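Local atomic coordinates of glycoside hydrolase family 5 (Aspergillus oryzae, PDB entry 6LA0), a protein that hydrolyses glycosidic bonds as a secreted family 5 rutinosidase and may also act on cell-wall beta-glucan. Residues A[217-220]-A[221-225]. Sequence-based numbering, arbitrary orientation.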
ATOM      1  N   LYS A 217     -19.552  -6.566  -2.449  1.00 16.47           N
ATOM      2  CA  LYS A 217     -20.102  -6.239  -3.770  1.00 18.90           C
ATOM      3  C   LYS A 217     -19.008  -5.714  -4.699  1.00 17.99           C
ATOM      4  O   LYS A 217     -18.860  -6.187  -5.836  1.00 17.23           O
ATOM      5  CB  LYS A 217     -21.239  -5.227  -3.635  1.00 17.18           C
ATOM      6  CG  LYS A 217     -21.760  -4.674  -4.961  1.00 19.17           C
ATOM      7  CD  LYS A 217     -22.832  -3.620  -4.700  1.00 20.32           C
ATOM      8  CE  LYS A 217     -23.094  -2.753  -5.930  1.00 25.58           C
ATOM      9  NZ  LYS A 217     -23.985  -3.454  -6.902  1.00 24.79           N
ATOM     10  N   TYR A 218     -18.193  -4.768  -4.206  1.00 18.91           N
ATOM     11  CA  TYR A 218     -17.118  -4.191  -5.016  1.00 14.79           C
ATOM     12  C   TYR A 218     -16.086  -5.236  -5.419  1.00 15.13           C
ATOM     13  O   TYR A 218     -15.710  -5.327  -6.590  1.00 15.46           O
ATOM     14  CB  TYR A 218     -16.432  -3.059  -4.247  1.00 19.48           C
ATOM     15  CG  TYR A 218     -15.262  -2.402  -4.985  1.00 17.05           C
ATOM     16  CD1 TYR A 218     -15.463  -1.764  -6.211  1.00 15.71           C
ATOM     17  CD2 TYR A 218     -13.981  -2.394  -4.442  1.00 18.27           C
ATOM     18  CE1 TYR A 218     -14.409  -1.150  -6.893  1.00 16.12           C
ATOM     19  CE2 TYR A 218     -12.915  -1.766  -5.109  1.00 14.62           C
ATOM     20  CZ  TYR A 218     -13.145  -1.144  -6.335  1.00 16.50           C
ATOM     21  OH  TYR A 218     -12.108  -0.543  -7.001  1.00 13.64           O
ATOM     22  N   ILE A 219     -15.584  -6.019  -4.453  1.00 19.13           N
ATOM     23  CA  ILE A 219     -14.462  -6.891  -4.786  1.00 15.58           C
ATOM     24  C   ILE A 219     -14.911  -7.996  -5.733  1.00 15.44           C
ATOM     25  O   ILE A 219     -14.135  -8.443  -6.579  1.00 15.84           O
ATOM     26  CB  ILE A 219     -13.772  -7.444  -3.517  1.00 17.16           C
ATOM     27  CG1 ILE A 219     -12.409  -8.058  -3.864  1.00 20.07           C
ATOM     28  CG2 ILE A 219     -14.613  -8.491  -2.810  1.00 19.52           C
ATOM     29  CD1 ILE A 219     -11.378  -7.073  -4.385  1.00 20.97           C
ATOM     30  N   ARG A 220     -16.161  -8.452  -5.625  1.00 16.66           N
ATOM     31  CA  ARG A 220     -16.628  -9.460  -6.572  1.00 19.42           C
ATOM     32  C   ARG A 220     -16.809  -8.842  -7.956  1.00 20.64           C
ATOM     33  O   ARG A 220     -16.481  -9.460  -8.977  1.00 21.22           O
ATOM     34  CB  ARG A 220     -17.928 -10.098  -6.066  1.00 19.86           C
ATOM     35  CG  ARG A 220     -17.751 -11.005  -4.829  1.00 20.97           C
ATOM     36  CD  ARG A 220     -18.853 -12.064  -4.705  1.00 21.40           C
ATOM     37  NE  ARG A 220     -18.729 -13.103  -5.730  1.00 24.12           N
ATOM     38  CZ  ARG A 220     -19.702 -13.953  -6.067  1.00 20.70           C
ATOM     39  NH1 ARG A 220     -19.501 -14.857  -7.024  1.00 19.78           N
ATOM     40  NH2 ARG A 220     -20.881 -13.888  -5.468  1.00 16.82           N
ATOM     41  N   ALA A 221     -17.302  -7.610  -8.007  1.00 16.61           N
ATOM     42  CA  ALA A 221     -17.435  -6.938  -9.295  1.00 18.31           C
ATOM     43  C   ALA A 221     -16.076  -6.787  -9.973  1.00 20.70           C
ATOM     44  O   ALA A 221     -15.962  -6.966 -11.191  1.00 19.48           O
ATOM     45  CB  ALA A 221     -18.104  -5.585  -9.100  1.00 17.46           C
ATOM     46  N   VAL A 222     -15.028  -6.503  -9.184  1.00 17.36           N
ATOM     47  CA  VAL A 222     -13.673  -6.345  -9.716  1.00 18.54           C
ATOM     48  C   VAL A 222     -13.095  -7.682 -10.152  1.00 16.83           C
ATOM     49  O   VAL A 222     -12.468  -7.787 -11.213  1.00 17.53           O
ATOM     50  CB  VAL A 222     -12.764  -5.676  -8.670  1.00 16.52           C
ATOM     51  CG1 VAL A 222     -11.305  -5.703  -9.135  1.00 20.34           C
ATOM     52  CG2 VAL A 222     -13.225  -4.259  -8.385  1.00 18.72           C
ATOM     53  N   ILE A 223     -13.252  -8.718  -9.322  1.00 17.65           N
ATOM     54  CA  ILE A 223     -12.763 -10.043  -9.700  1.00 20.03           C
ATOM     55  C   ILE A 223     -13.330 -10.433 -11.057  1.00 18.41           C
ATOM     56  O   ILE A 223     -12.610 -10.907 -11.944  1.00 19.08           O
ATOM     57  CB  ILE A 223     -13.118 -11.095  -8.627  1.00 21.12           C
ATOM     58  CG1 ILE A 223     -12.292 -10.918  -7.355  1.00 20.94           C
ATOM     59  CG2 ILE A 223     -12.862 -12.512  -9.140  1.00 18.99           C
ATOM     60  CD1 ILE A 223     -12.947 -11.553  -6.144  1.00 18.55           C
ATOM     61  N   ASP A 224     -14.637 -10.219 -11.238  1.00 18.80           N
ATOM     62  CA  ASP A 224     -15.287 -10.600 -12.492  1.00 20.58           C
ATOM     63  C   ASP A 224     -14.814  -9.730 -13.650  1.00 20.84           C
ATOM     64  O   ASP A 224     -14.591 -10.232 -14.761  1.00 20.00           O
ATOM     65  CB  ASP A 224     -16.806 -10.506 -12.353  1.00 20.46           C
ATOM     66  CG  ASP A 224     -17.393 -11.612 -11.488  1.00 26.44           C
ATOM     67  OD1 ASP A 224     -16.658 -12.542 -11.082  1.00 27.22           O
ATOM     68  OD2 ASP A 224     -18.611 -11.551 -11.220  1.00 28.99           O
ATOM     69  N   ARG A 225     -14.653  -8.427 -13.415  1.00 21.12           N
ATOM     70  CA  ARG A 225     -14.277  -7.541 -14.518  1.00 23.74           C
ATOM     71  C   ARG A 225     -12.867  -7.838 -15.001  1.00 21.79           C
ATOM     72  O   ARG A 225     -12.625  -7.898 -16.210  1.00 20.54           O
ATOM     73  CB  ARG A 225     -14.408  -6.074 -14.106  1.00 22.31           C
ATOM     74  CG  ARG A 225     -14.147  -5.078 -15.250  1.00 22.58           C
ATOM     75  CD  ARG A 225     -15.195  -5.193 -16.395  1.00 26.25           C
ATOM     76  NE  ARG A 225     -16.554  -4.915 -15.926  1.00 28.73           N
ATOM     77  CZ  ARG A 225     -17.041  -3.698 -15.695  1.00 31.93           C
ATOM     78  NH1 ARG A 225     -16.286  -2.625 -15.899  1.00 29.21           N
ATOM     79  NH2 ARG A 225     -18.288  -3.548 -15.259  1.00 30.75           N
TER
HETATM   80  O   HOH W   1     -17.024 -14.634  -9.256  1.00 33.73           O
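Val222 lays its CG2 methyl over one face of the Tyr218 ring, one helical turn back, in a CH-pi contact 3.8 Å from the ring centroid and offset toward the rim, over the CE1-CZ bond. The tyrosine reaches this place because its CG stands anti to the backbone N (chi1 179°), while the beta-branched valine holds CG2 beside its own N, facing back along the helix. Tyrosine suits this buried position because its ring packs, also meeting Trp154 edge-to-face, while its hydroxyl is hydrogen-bonded to the carbonyl of Pro188. Ile219 and Ile223 form a second, looser i to i+4 pair, CG1 to CD1 4.2 Å: Ile223 keeps CG1 beside its backbone N (chi1 -71°), which brings CD1 back toward Ile219 and its carbonyl O. Charged Arg220 and Asp224 suit the exposed flank, yet NH1 and OD2 stay 5.4 Å apart. A water spans them instead, donating to Asp224 OD1 at 2.8 Å and accepting a weak bond from Arg220 NH1. Helix 209-229 of this TIM-barrel enzyme is thus amphipathic: dispersion joins Tyr218 to Val222 and, more weakly, Ile219 to Ile223, whereas the water-bridged opposite charges probably contribute only a modest, screened attraction.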